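Esterase (Xanthomonas oryzae pv. oryzae, PDB 3H2G) hydrolyses ester bonds as a cell-wall-degrading enzyme that the bacterium uses in its attack on rice. Local coordinates at residues G5-S10 with M152-S157; Y138-S143 with A315-L320; Q255-P260 with K291-P296; T326-C331 with N357-V362. One frame throughout, in Å; residues are numbered along the deposited sequence.

Contact 1 (G5-S10 with M152-S157)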
loop_
_atom_site.group_PDB
_atom_site.type_symbol
_atom_site.label_atom_id
_atom_site.label_comp_id
_atom_site.label_asym_id
_atom_site.label_seq_id
_atom_site.Cartn_x
_atom_site.Cartn_y
_atom_site.Cartn_z
ATOM N N GLY A 5 -3.478 -9.808 -16.770
ATOM C CA GLY A 5 -2.162 -9.284 -17.083
ATOM C C GLY A 5 -2.025 -8.709 -18.482
ATOM O O GLY A 5 -1.001 -8.104 -18.808
ATOM N N THR A 6 -3.041 -8.894 -19.319
ATOM C CA THR A 6 -2.993 -8.371 -20.682
ATOM C C THR A 6 -2.809 -6.854 -20.682
ATOM O O THR A 6 -3.519 -6.135 -19.976
ATOM C CB THR A 6 -4.285 -8.713 -21.469
ATOM O OG1 THR A 6 -4.375 -10.132 -21.653
ATOM C CG2 THR A 6 -4.278 -8.034 -22.834
ATOM N N LEU A 7 -1.851 -6.374 -21.471
ATOM C CA LEU A 7 -1.577 -4.941 -21.573
ATOM C C LEU A 7 -2.562 -4.307 -22.556
ATOM O O LEU A 7 -2.558 -4.633 -23.745
ATOM C CB LEU A 7 -0.146 -4.709 -22.067
ATOM C CG LEU A 7 0.309 -3.256 -22.232
ATOM C CD1 LEU A 7 0.450 -2.600 -20.862
ATOM C CD2 LEU A 7 1.635 -3.217 -22.973
ATOM N N LEU A 8 -3.399 -3.400 -22.058
ATOM C CA LEU A 8 -4.395 -2.730 -22.891
ATOM C C LEU A 8 -3.855 -1.460 -23.551
ATOM O O LEU A 8 -4.055 -1.244 -24.747
ATOM C CB LEU A 8 -5.635 -2.412 -22.050
ATOM C CG LEU A 8 -6.336 -3.662 -21.505
ATOM C CD1 LEU A 8 -7.463 -3.268 -20.561
ATOM C CD2 LEU A 8 -6.874 -4.486 -22.668
ATOM N N THR A 9 -3.196 -0.612 -22.768
ATOM C CA THR A 9 -2.595 0.611 -23.293
ATOM C C THR A 9 -1.351 0.923 -22.469
ATOM O O THR A 9 -1.203 0.444 -21.344
ATOM C CB THR A 9 -3.541 1.839 -23.204
ATOM O OG1 THR A 9 -3.678 2.247 -21.836
ATOM C CG2 THR A 9 -4.923 1.507 -23.776
ATOM N N SER A 10 -0.453 1.716 -23.037
ATOM C CA SER A 10 0.762 2.112 -22.341
ATOM C C SER A 10 1.190 3.443 -22.929
ATOM O O SER A 10 0.952 3.719 -24.107
ATOM C CB SER A 10 1.868 1.061 -22.503
ATOM O OG SER A 10 2.224 0.875 -23.859
ATOM N N MET A 152 2.267 -6.244 -12.663
ATOM C CA MET A 152 3.617 -6.710 -12.949
ATOM C C MET A 152 3.635 -7.510 -14.250
ATOM O O MET A 152 4.591 -7.440 -15.022
ATOM C CB MET A 152 4.135 -7.562 -11.788
ATOM C CG MET A 152 4.260 -6.791 -10.484
ATOM S SD MET A 152 5.004 -7.781 -9.161
ATOM C CE MET A 152 6.681 -7.538 -9.508
ATOM N N ARG A 153 2.572 -8.271 -14.493
ATOM C CA ARG A 153 2.478 -9.056 -15.718
ATOM C C ARG A 153 2.417 -8.121 -16.925
ATOM O O ARG A 153 3.135 -8.315 -17.908
ATOM C CB ARG A 153 1.238 -9.949 -15.681
ATOM C CG ARG A 153 1.371 -11.120 -14.723
ATOM C CD ARG A 153 0.056 -11.865 -14.550
ATOM N NE ARG A 153 0.255 -13.145 -13.880
ATOM C CZ ARG A 153 -0.720 -13.870 -13.340
ATOM N NH1 ARG A 153 -1.976 -13.440 -13.381
ATOM N NH2 ARG A 153 -0.440 -15.035 -12.773
ATOM N N ALA A 154 1.572 -7.098 -16.840
ATOM C CA ALA A 154 1.422 -6.136 -17.929
ATOM C C ALA A 154 2.694 -5.312 -18.124
ATOM O O ALA A 154 3.105 -5.046 -19.254
ATOM C CB ALA A 154 0.234 -5.224 -17.657
ATOM N N ALA A 155 3.317 -4.905 -17.021
ATOM C CA ALA A 155 4.551 -4.131 -17.098
ATOM C C ALA A 155 5.632 -4.939 -17.815
ATOM O O ALA A 155 6.421 -4.390 -18.581
ATOM C CB ALA A 155 5.023 -3.751 -15.695
ATOM N N ARG A 156 5.677 -6.244 -17.558
ATOM C CA ARG A 156 6.668 -7.097 -18.204
ATOM C C ARG A 156 6.492 -7.089 -19.720
ATOM O O ARG A 156 7.463 -7.239 -20.468
ATOM C CB ARG A 156 6.580 -8.530 -17.659
ATOM C CG ARG A 156 7.363 -8.717 -16.364
ATOM C CD ARG A 156 7.223 -10.130 -15.808
ATOM N NE ARG A 156 8.258 -10.430 -14.821
ATOM C CZ ARG A 156 8.311 -11.557 -14.116
ATOM N NH1 ARG A 156 7.386 -12.488 -14.287
ATOM N NH2 ARG A 156 9.296 -11.758 -13.251
ATOM N N SER A 157 5.255 -6.920 -20.174
ATOM C CA SER A 157 4.988 -6.868 -21.605
ATOM C C SER A 157 5.550 -5.560 -22.159
ATOM O O SER A 157 6.128 -5.530 -23.248
ATOM C CB SER A 157 3.486 -6.959 -21.875
ATOM O OG SER A 157 2.994 -8.227 -21.479
HETATM O O HOH W 1 0.634 -9.023 -20.958
#
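Gly5 lies directly against the helix, at Arg153 CB and Ala154 CA, and the rest of the contact is an apolar touch and one bridging water. The van der Waals part is tightest at the glycine carbonyl: Gly5 O stands 3.2 Å from Ala154 CA and 3.3 Å from Ala154 CB, pressing on the helix surface without bonding to the nearby amide. Beside it, Gly5 CA meets Arg153 CB at 3.7 Å, an approach so close that Arg153 leaves no room for a CB on Gly5, and the backbone angles of Gly5 (phi 93°, psi -8°) likewise suit a glycine. The guanidinium of Arg153 leads away from this spot to salt bridges with Glu196 and Asp150.

The segments join strand 7-16, at one edge of the mixed sheet of an alpha/beta-hydrolase fold, to the long helix 141-162. Strand 43-54 is the next strand inward, and its Phe49 touches both Leu7 and Ala154; Leu8 and Thr9 both face Thr50 there in a classic beta bulge.

Among side chains, Leu7 supplies the apolar contact. With CG anti to the backbone N (chi1 180°), its branch reaches over the helix, where Leu7 CD1 comes 4.1 Å from Ala154 CB, while Leu7 CB lies 4.3 Å from Ser157 CB.

Polar contact runs through water. One molecule donates to Gly5 O at 2.9 Å and also pairs with Ser157 OG, about one helical turn beyond Ala154, at a separation short enough to be read with caution.

Contact 2 (Y138-S143 with A315-L320)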
loop_
_atom_site.group_PDB
_atom_site.type_symbol
_atom_site.label_atom_id
_atom_site.label_comp_id
_atom_site.label_asym_id
_atom_site.label_seq_id
_atom_site.Cartn_x
_atom_site.Cartn_y
_atom_site.Cartn_z
ATOM N N TYR A 138 -10.636 -1.380 -0.375
ATOM C CA TYR A 138 -9.629 -0.944 0.585
ATOM C C TYR A 138 -9.272 -2.056 1.580
ATOM O O TYR A 138 -10.151 -2.661 2.187
ATOM C CB TYR A 138 -10.161 0.293 1.323
ATOM C CG TYR A 138 -9.199 0.955 2.286
ATOM C CD1 TYR A 138 -7.912 1.317 1.886
ATOM C CD2 TYR A 138 -9.596 1.266 3.587
ATOM C CE1 TYR A 138 -7.044 1.976 2.760
ATOM C CE2 TYR A 138 -8.735 1.926 4.467
ATOM C CZ TYR A 138 -7.464 2.277 4.047
ATOM O OH TYR A 138 -6.610 2.923 4.916
ATOM N N LEU A 139 -7.975 -2.326 1.718
ATOM C CA LEU A 139 -7.465 -3.340 2.641
ATOM C C LEU A 139 -7.962 -4.763 2.386
ATOM O O LEU A 139 -8.039 -5.582 3.310
ATOM C CB LEU A 139 -7.770 -2.923 4.086
ATOM C CG LEU A 139 -7.078 -1.617 4.504
ATOM C CD1 LEU A 139 -7.592 -1.155 5.865
ATOM C CD2 LEU A 139 -5.571 -1.833 4.539
ATOM N N HIS A 140 -8.289 -5.052 1.128
ATOM C CA HIS A 140 -8.753 -6.377 0.730
ATOM C C HIS A 140 -7.553 -7.123 0.145
ATOM O O HIS A 140 -7.168 -6.902 -1.003
ATOM C CB HIS A 140 -9.861 -6.257 -0.322
ATOM C CG HIS A 140 -10.430 -7.571 -0.753
ATOM N ND1 HIS A 140 -10.444 -7.979 -2.070
ATOM C CD2 HIS A 140 -11.014 -8.567 -0.045
ATOM C CE1 HIS A 140 -11.012 -9.169 -2.154
ATOM N NE2 HIS A 140 -11.366 -9.549 -0.939
ATOM N N SER A 141 -6.966 -8.003 0.949
ATOM C CA SER A 141 -5.787 -8.765 0.552
ATOM C C SER A 141 -5.824 -9.387 -0.840
ATOM O O SER A 141 -4.885 -9.224 -1.624
ATOM C CB SER A 141 -5.510 -9.862 1.586
ATOM O OG SER A 141 -5.380 -9.310 2.886
ATOM N N ALA A 142 -6.902 -10.098 -1.154
ATOM C CA ALA A 142 -7.014 -10.767 -2.446
ATOM C C ALA A 142 -6.909 -9.865 -3.672
ATOM O O ALA A 142 -6.150 -10.167 -4.594
ATOM C CB ALA A 142 -8.311 -11.570 -2.506
ATOM N N SER A 143 -7.665 -8.769 -3.696
ATOM C CA SER A 143 -7.632 -7.872 -4.850
ATOM C C SER A 143 -6.424 -6.935 -4.848
ATOM O O SER A 143 -6.027 -6.429 -5.896
ATOM C CB SER A 143 -8.941 -7.073 -4.959
ATOM O OG SER A 143 -9.164 -6.267 -3.820
ATOM N N ALA A 315 -10.849 -9.332 9.944
ATOM C CA ALA A 315 -10.137 -10.563 10.277
ATOM C C ALA A 315 -9.823 -11.397 9.033
ATOM O O ALA A 315 -8.765 -12.019 8.951
ATOM C CB ALA A 315 -10.954 -11.391 11.276
ATOM N N ARG A 316 -10.740 -11.414 8.069
ATOM C CA ARG A 316 -10.518 -12.180 6.845
ATOM C C ARG A 316 -9.330 -11.605 6.092
ATOM O O ARG A 316 -8.743 -12.263 5.234
ATOM C CB ARG A 316 -11.745 -12.131 5.931
ATOM C CG ARG A 316 -13.002 -12.753 6.512
ATOM C CD ARG A 316 -14.085 -12.822 5.454
ATOM N NE ARG A 316 -15.381 -13.209 5.999
ATOM C CZ ARG A 316 -16.467 -13.418 5.261
ATOM N NH1 ARG A 316 -16.410 -13.281 3.944
ATOM N NH2 ARG A 316 -17.611 -13.756 5.840
ATOM N N ASN A 317 -8.978 -10.367 6.416
ATOM C CA ASN A 317 -7.867 -9.725 5.746
ATOM C C ASN A 317 -6.618 -9.560 6.602
ATOM O O ASN A 317 -5.762 -8.719 6.323
ATOM C CB ASN A 317 -8.345 -8.408 5.137
ATOM C CG ASN A 317 -9.272 -8.641 3.952
ATOM O OD1 ASN A 317 -8.826 -9.018 2.866
ATOM N ND2 ASN A 317 -10.567 -8.456 4.164
ATOM N N ASN A 318 -6.513 -10.378 7.648
ATOM C CA ASN A 318 -5.319 -10.370 8.485
ATOM C C ASN A 318 -4.277 -11.069 7.621
ATOM O O ASN A 318 -4.630 -11.866 6.755
ATOM C CB ASN A 318 -5.501 -11.207 9.758
ATOM C CG ASN A 318 -6.251 -10.474 10.842
ATOM O OD1 ASN A 318 -6.180 -9.253 10.944
ATOM N ND2 ASN A 318 -6.958 -11.224 11.682
ATOM N N LEU A 319 -3.006 -10.779 7.863
ATOM C CA LEU A 319 -1.912 -11.395 7.110
ATOM C C LEU A 319 -0.935 -12.024 8.095
ATOM O O LEU A 319 0.278 -11.846 7.988
ATOM C CB LEU A 319 -1.203 -10.333 6.268
ATOM C CG LEU A 319 -2.039 -9.786 5.107
ATOM C CD1 LEU A 319 -1.374 -8.555 4.499
ATOM C CD2 LEU A 319 -2.205 -10.886 4.063
ATOM N N LEU A 320 -1.476 -12.787 9.039
ATOM C CA LEU A 320 -0.668 -13.400 10.084
ATOM C C LEU A 320 -0.476 -14.914 10.026
ATOM O O LEU A 320 0.610 -15.418 10.326
ATOM C CB LEU A 320 -1.274 -13.049 11.451
ATOM C CG LEU A 320 -1.570 -11.574 11.734
ATOM C CD1 LEU A 320 -2.361 -11.448 13.038
ATOM C CD2 LEU A 320 -0.261 -10.793 11.817
HETATM O O HOH W 2 -5.835 -11.827 4.182
HETATM O O HOH W 3 -8.831 -10.974 0.927
#
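Asn317 turns its side-chain amide onto the start of helix 141-162, where Asn317 OD1 accepts the backbone N-H of Ser141 at 2.9 Å. CG of Asn317 lies anti to its own carbonyl carbon (chi1 -70°), which carries the amide toward Ser141. The bond is moderately bent (144° at the hydrogen), and the donor sits above the amide carbonyl plane. This is the close-packed part of the contact. Leu139 O rests 3.4 Å from Asn317 CG, and the ring of His140 crosses the amide at a steep angle, the two planes 69° apart, with His140 CD2 3.7 Å from Asn317 OD1. From the other segment, Leu319 CD2 also reaches Ser141 OG at 3.7 Å. Outside the two segments, Asn317 ND2 donates to Asp313 O and pairs with Tyr246 OH, which fixes the rotation of the amide and so points its oxygen at the helix.

His140 is the N-cap residue of helix 141-162, and its ND1 is hydrogen-bonded to Ser143 OG. The contact joins this helix of the alpha/beta-hydrolase core to the chain leaving helix 309-316; the Leu139 side chain comes close to, but does not contact, what are probably the nucleophile elbow and Ser-His-Asp triad.

Toward Ala142 and Arg316, which are exposed, the segments draw apart and waters mediate. One water donates to Asn317 OD1 at 2.8 Å and accepts from Ala142 N, giving that oxygen a second donor. Another accepts from Ser141 OG at 2.9 Å and donates to the carbonyls of Arg316 and Asn318.

Contact 3 (Q255-P260 with K291-P296)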
loop_
_atom_site.group_PDB
_atom_site.type_symbol
_atom_site.label_atom_id
_atom_site.label_comp_id
_atom_site.label_asym_id
_atom_site.label_seq_id
_atom_site.Cartn_x
_atom_site.Cartn_y
_atom_site.Cartn_z
ATOM N N GLN A 255 -27.224 2.312 9.676
ATOM C CA GLN A 255 -27.113 1.246 10.668
ATOM C C GLN A 255 -25.804 1.393 11.437
ATOM O O GLN A 255 -25.696 0.981 12.596
ATOM C CB GLN A 255 -27.130 -0.125 9.986
ATOM C CG GLN A 255 -28.481 -0.528 9.415
ATOM C CD GLN A 255 -28.413 -1.827 8.634
ATOM O OE1 GLN A 255 -27.946 -2.850 9.142
ATOM N NE2 GLN A 255 -28.879 -1.796 7.395
ATOM N N VAL A 256 -24.821 2.005 10.784
ATOM C CA VAL A 256 -23.494 2.181 11.362
ATOM C C VAL A 256 -23.096 3.619 11.695
ATOM O O VAL A 256 -22.394 3.854 12.679
ATOM C CB VAL A 256 -22.422 1.581 10.414
ATOM C CG1 VAL A 256 -21.020 1.867 10.943
ATOM C CG2 VAL A 256 -22.645 0.079 10.267
ATOM N N PHE A 257 -23.537 4.575 10.881
ATOM C CA PHE A 257 -23.185 5.977 11.099
ATOM C C PHE A 257 -24.386 6.820 11.502
ATOM O O PHE A 257 -25.507 6.575 11.056
ATOM C CB PHE A 257 -22.585 6.596 9.828
ATOM C CG PHE A 257 -21.454 5.803 9.224
ATOM C CD1 PHE A 257 -21.710 4.769 8.329
ATOM C CD2 PHE A 257 -20.131 6.103 9.540
ATOM C CE1 PHE A 257 -20.665 4.043 7.752
ATOM C CE2 PHE A 257 -19.078 5.384 8.970
ATOM C CZ PHE A 257 -19.348 4.353 8.073
ATOM N N GLN A 258 -24.142 7.820 12.343
ATOM C CA GLN A 258 -25.203 8.724 12.774
ATOM C C GLN A 258 -25.403 9.752 11.665
ATOM O O GLN A 258 -24.573 9.867 10.763
ATOM C CB GLN A 258 -24.796 9.455 14.059
ATOM C CG GLN A 258 -24.662 8.574 15.294
ATOM C CD GLN A 258 -24.433 9.393 16.553
ATOM O OE1 GLN A 258 -25.125 10.385 16.789
ATOM N NE2 GLN A 258 -23.470 8.981 17.370
ATOM N N ASP A 259 -26.507 10.491 11.711
ATOM C CA ASP A 259 -26.721 11.523 10.707
ATOM C C ASP A 259 -25.882 12.716 11.152
ATOM O O ASP A 259 -25.571 12.850 12.337
ATOM C CB ASP A 259 -28.203 11.913 10.614
ATOM C CG ASP A 259 -28.848 12.125 11.971
ATOM O OD1 ASP A 259 -28.124 12.196 12.989
ATOM O OD2 ASP A 259 -30.094 12.226 12.016
ATOM N N PRO A 260 -25.483 13.588 10.213
ATOM C CA PRO A 260 -25.747 13.558 8.772
ATOM C C PRO A 260 -24.689 12.746 8.024
ATOM O O PRO A 260 -24.688 12.681 6.796
ATOM C CB PRO A 260 -25.685 15.032 8.399
ATOM C CG PRO A 260 -24.537 15.498 9.226
ATOM C CD PRO A 260 -24.794 14.840 10.582
ATOM N N LYS A 291 -17.670 9.597 19.128
ATOM C CA LYS A 291 -18.924 9.109 19.695
ATOM C C LYS A 291 -20.165 9.746 19.081
ATOM O O LYS A 291 -21.278 9.253 19.267
ATOM C CB LYS A 291 -18.940 9.297 21.212
ATOM C CG LYS A 291 -18.043 8.309 21.943
ATOM C CD LYS A 291 -18.161 8.452 23.450
ATOM C CE LYS A 291 -17.269 7.453 24.173
ATOM N NZ LYS A 291 -17.361 7.614 25.656
ATOM N N SER A 292 -19.974 10.841 18.353
ATOM C CA SER A 292 -21.087 11.514 17.701
ATOM C C SER A 292 -21.114 11.117 16.229
ATOM O O SER A 292 -22.041 11.466 15.498
ATOM C CB SER A 292 -20.936 13.032 17.825
ATOM O OG SER A 292 -19.831 13.497 17.076
ATOM N N TYR A 293 -20.095 10.376 15.805
ATOM C CA TYR A 293 -19.973 9.941 14.415
ATOM C C TYR A 293 -20.602 8.570 14.167
ATOM O O TYR A 293 -21.498 8.422 13.336
ATOM C CB TYR A 293 -18.499 9.899 14.020
ATOM C CG TYR A 293 -18.273 9.618 12.555
ATOM C CD1 TYR A 293 -18.679 10.534 11.583
ATOM C CD2 TYR A 293 -17.654 8.439 12.138
ATOM C CE1 TYR A 293 -18.474 10.285 10.230
ATOM C CE2 TYR A 293 -17.443 8.177 10.787
ATOM C CZ TYR A 293 -17.858 9.106 9.839
ATOM O OH TYR A 293 -17.663 8.862 8.505
ATOM N N PHE A 294 -20.114 7.562 14.880
ATOM C CA PHE A 294 -20.642 6.210 14.739
ATOM C C PHE A 294 -21.876 6.026 15.606
ATOM O O PHE A 294 -22.017 6.681 16.641
ATOM C CB PHE A 294 -19.595 5.178 15.175
ATOM C CG PHE A 294 -18.395 5.118 14.281
ATOM C CD1 PHE A 294 -18.516 4.678 12.968
ATOM C CD2 PHE A 294 -17.140 5.502 14.750
ATOM C CE1 PHE A 294 -17.405 4.620 12.128
ATOM C CE2 PHE A 294 -16.020 5.447 13.916
ATOM C CZ PHE A 294 -16.155 5.005 12.604
ATOM N N GLN A 295 -22.772 5.140 15.180
ATOM C CA GLN A 295 -23.957 4.831 15.971
ATOM C C GLN A 295 -23.408 4.237 17.264
ATOM O O GLN A 295 -22.477 3.430 17.229
ATOM C CB GLN A 295 -24.826 3.793 15.258
ATOM C CG GLN A 295 -25.635 4.348 14.098
ATOM C CD GLN A 295 -26.777 5.229 14.562
ATOM O OE1 GLN A 295 -26.939 5.472 15.756
ATOM N NE2 GLN A 295 -27.580 5.710 13.618
ATOM N N PRO A 296 -23.969 4.627 18.419
ATOM C CA PRO A 296 -23.499 4.106 19.708
ATOM C C PRO A 296 -23.500 2.576 19.794
ATOM O O PRO A 296 -22.603 1.985 20.395
ATOM C CB PRO A 296 -24.455 4.754 20.707
ATOM C CG PRO A 296 -24.768 6.075 20.045
ATOM C CD PRO A 296 -25.008 5.654 18.615
HETATM O O HOH W 4 -24.075 13.200 15.233
#
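The largely helical insertion between strands 198-205 and 328-332 is pinned here, far from the centre of the chain, by a single beta bridge between Phe257 and Phe294. Two backbone hydrogen bonds flank that pair: Gln295 N to Val256 O, 2.8 Å and almost perfectly straight, and Gln258 N to Tyr293 O at 2.9 Å. They mark Phe257 and Phe294 as a non-hydrogen-bonded antiparallel pair. The Gln258 side chain stretches out (chi2 -173°) along the partner backbone, and its NE2 donates to Phe294 O at 2.8 Å, with the acceptor in the amide plane. A second, weak bond runs from the same nitrogen to Lys291 O. Gln295 folds back over Val256, its NE2 held by Gly254 O.

On the buried side three rings gather. Phe257 turns an edge to the face of Tyr293 in an offset edge-to-face pair, planes 74° apart, with Phe257 CD2 3.6 Å from Tyr293 CE2; Phe257 CE2 also meets Phe294 CE1 at 3.7 Å. Ser236 OG hydrogen-bonds Tyr293 OH, and Ile239 of helix 231-246 lies against both phenylalanines. An aromatic cluster beneath an isolated bridge thus ties a loop to the end of short helix 290-293 in what is probably the cap, an insertion common at this point of alpha/beta hydrolases.

Contact 4 (T326-C331 with N357-V362)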
loop_
_atom_site.group_PDB
_atom_site.type_symbol
_atom_site.label_atom_id
_atom_site.label_comp_id
_atom_site.label_asym_id
_atom_site.label_seq_id
_atom_site.Cartn_x
_atom_site.Cartn_y
_atom_site.Cartn_z
ATOM N N THR A 326 10.168 -16.095 1.608
ATOM C CA THR A 326 11.070 -15.091 1.048
ATOM C C THR A 326 11.742 -14.234 2.118
ATOM O O THR A 326 11.114 -13.878 3.118
ATOM C CB THR A 326 10.295 -14.131 0.114
ATOM O OG1 THR A 326 9.653 -14.883 -0.920
ATOM C CG2 THR A 326 11.237 -13.106 -0.515
ATOM N N PRO A 327 13.036 -13.906 1.936
ATOM C CA PRO A 327 13.699 -13.068 2.938
ATOM C C PRO A 327 12.845 -11.803 3.040
ATOM O O PRO A 327 12.594 -11.133 2.036
ATOM C CB PRO A 327 15.062 -12.807 2.314
ATOM C CG PRO A 327 15.346 -14.112 1.626
ATOM C CD PRO A 327 14.008 -14.425 0.957
ATOM N N THR A 328 12.395 -11.487 4.246
ATOM C CA THR A 328 11.521 -10.340 4.439
ATOM C C THR A 328 11.997 -9.400 5.534
ATOM O O THR A 328 12.544 -9.835 6.545
ATOM C CB THR A 328 10.097 -10.827 4.786
ATOM O OG1 THR A 328 9.670 -11.775 3.800
ATOM C CG2 THR A 328 9.110 -9.666 4.819
ATOM N N LEU A 329 11.785 -8.106 5.319
ATOM C CA LEU A 329 12.168 -7.097 6.292
ATOM C C LEU A 329 11.010 -6.132 6.499
ATOM O O LEU A 329 10.666 -5.356 5.609
ATOM C CB LEU A 329 13.404 -6.322 5.819
ATOM C CG LEU A 329 13.905 -5.227 6.772
ATOM C CD1 LEU A 329 14.162 -5.820 8.158
ATOM C CD2 LEU A 329 15.176 -4.606 6.210
ATOM N N LEU A 330 10.395 -6.201 7.673
ATOM C CA LEU A 330 9.283 -5.319 7.995
ATOM C C LEU A 330 9.866 -4.046 8.590
ATOM O O LEU A 330 10.646 -4.100 9.538
ATOM C CB LEU A 330 8.348 -5.996 9.001
ATOM C CG LEU A 330 7.812 -7.376 8.608
ATOM C CD1 LEU A 330 6.870 -7.879 9.689
ATOM C CD2 LEU A 330 7.088 -7.294 7.272
ATOM N N CYS A 331 9.503 -2.902 8.027
ATOM C CA CYS A 331 10.019 -1.633 8.520
ATOM C C CYS A 331 8.886 -0.758 9.025
ATOM O O CYS A 331 7.766 -0.805 8.516
ATOM C CB CYS A 331 10.782 -0.910 7.407
ATOM S SG CYS A 331 11.708 0.585 7.901
ATOM N N ASN A 357 11.629 -18.301 9.853
ATOM C CA ASN A 357 12.589 -17.400 10.484
ATOM C C ASN A 357 13.100 -16.442 9.408
ATOM O O ASN A 357 14.157 -15.831 9.555
ATOM C CB ASN A 357 13.763 -18.190 11.071
ATOM C CG ASN A 357 14.771 -18.613 10.014
ATOM O OD1 ASN A 357 14.428 -19.285 9.039
ATOM N ND2 ASN A 357 16.027 -18.219 10.205
ATOM N N GLN A 358 12.331 -16.309 8.333
ATOM C CA GLN A 358 12.702 -15.454 7.209
ATOM C C GLN A 358 12.362 -13.979 7.376
ATOM O O GLN A 358 12.744 -13.158 6.541
ATOM C CB GLN A 358 12.033 -15.961 5.927
ATOM C CG GLN A 358 12.469 -17.351 5.511
ATOM C CD GLN A 358 13.937 -17.399 5.157
ATOM O OE1 GLN A 358 14.370 -16.804 4.169
ATOM N NE2 GLN A 358 14.717 -18.103 5.968
ATOM N N VAL A 359 11.659 -13.634 8.449
ATOM C CA VAL A 359 11.250 -12.249 8.641
ATOM C C VAL A 359 11.925 -11.503 9.788
ATOM O O VAL A 359 11.922 -11.958 10.931
ATOM C CB VAL A 359 9.721 -12.161 8.843
ATOM C CG1 VAL A 359 9.263 -10.713 8.732
ATOM C CG2 VAL A 359 9.008 -13.041 7.813
ATOM N N ALA A 360 12.491 -10.345 9.465
ATOM C CA ALA A 360 13.159 -9.501 10.446
ATOM C C ALA A 360 12.420 -8.173 10.550
ATOM O O ALA A 360 11.529 -7.878 9.753
ATOM C CB ALA A 360 14.609 -9.264 10.042
ATOM N N LEU A 361 12.804 -7.367 11.530
ATOM C CA LEU A 361 12.174 -6.076 11.749
ATOM C C LEU A 361 13.206 -4.972 11.944
ATOM O O LEU A 361 14.272 -5.195 12.516
ATOM C CB LEU A 361 11.279 -6.151 12.988
ATOM C CG LEU A 361 10.727 -4.842 13.553
ATOM C CD1 LEU A 361 9.776 -4.210 12.550
ATOM C CD2 LEU A 361 10.013 -5.115 14.868
ATOM N N VAL A 362 12.889 -3.781 11.452
ATOM C CA VAL A 362 13.766 -2.631 11.626
ATOM C C VAL A 362 12.878 -1.458 12.033
ATOM O O VAL A 362 11.782 -1.285 11.500
ATOM C CB VAL A 362 14.570 -2.303 10.340
ATOM C CG1 VAL A 362 13.633 -2.032 9.173
ATOM C CG2 VAL A 362 15.478 -1.104 10.598
#
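Thr328 to Cys331 and Val359 to Val362 run side by side as parallel strands, twisted by -29°, with Thr328 opposite Val359 and Cys331 opposite Val362. Four backbone hydrogen bonds join them, alternating in direction: Thr328 N to Gln358 O at 2.9 Å, Ala360 N to Thr328 O at 3.0 Å, Leu330 N to Ala360 O and Val362 N to Leu330 O. At the start of the strand, Thr328 OG1 bends back to donate to Thr326 O at 2.6 Å, and Gln186 gives it a further hydrogen bond, from its NE2.

These strands belong to a beta-alpha-beta crossover through helix 342-353, and strand 359-363 closes one edge of the alpha/beta-hydrolase sheet. That helix covers Val359 and Leu361, while helix 376-396 packs against Leu329, Cys331 and Val362 on the other face and is tied to the sheet by the Cys331–Cys384 disulfide.

On the face of Thr328 and Leu330, Val359 spreads its methyls between the two: Val359 CG1 meets Leu330 CG at 3.6 Å and CG2 lies beside Thr328 CB. Leu361 swings inward, its CD1 tight against Leu330 O at 3.1 Å. On the face of Leu329 and Cys331, Leu329 CD1 sits 4.0 Å from both Ala360 CB and Val362 CG1. Val362 holds CG1 between its backbone N and carbonyl carbon (chi1 58°), which brings that methyl 3.5 Å from Cys331 SG.

From the N terminus, contact 1 closes the first long loop, bringing the edge strand 7-16 onto helix 141-162 with 141 residues between its segments. Contact 2 opens before that loop ends: its first segment begins the same helix, so the two cross, and its partner follows helix 309-316. Within the loop of contact 2 is nested contact 3, which joins a loop of the helical insertion to the end of short helix 290-293 and the residues after it, at the side of the molecule away from contact 1, their centres about 43 Å apart. Contact 4 comes last, in series with the others, pairing strands at the sheet edge farthest across from strand 7-16. Helix 309-316 leads from contact 2 to strand 328-332.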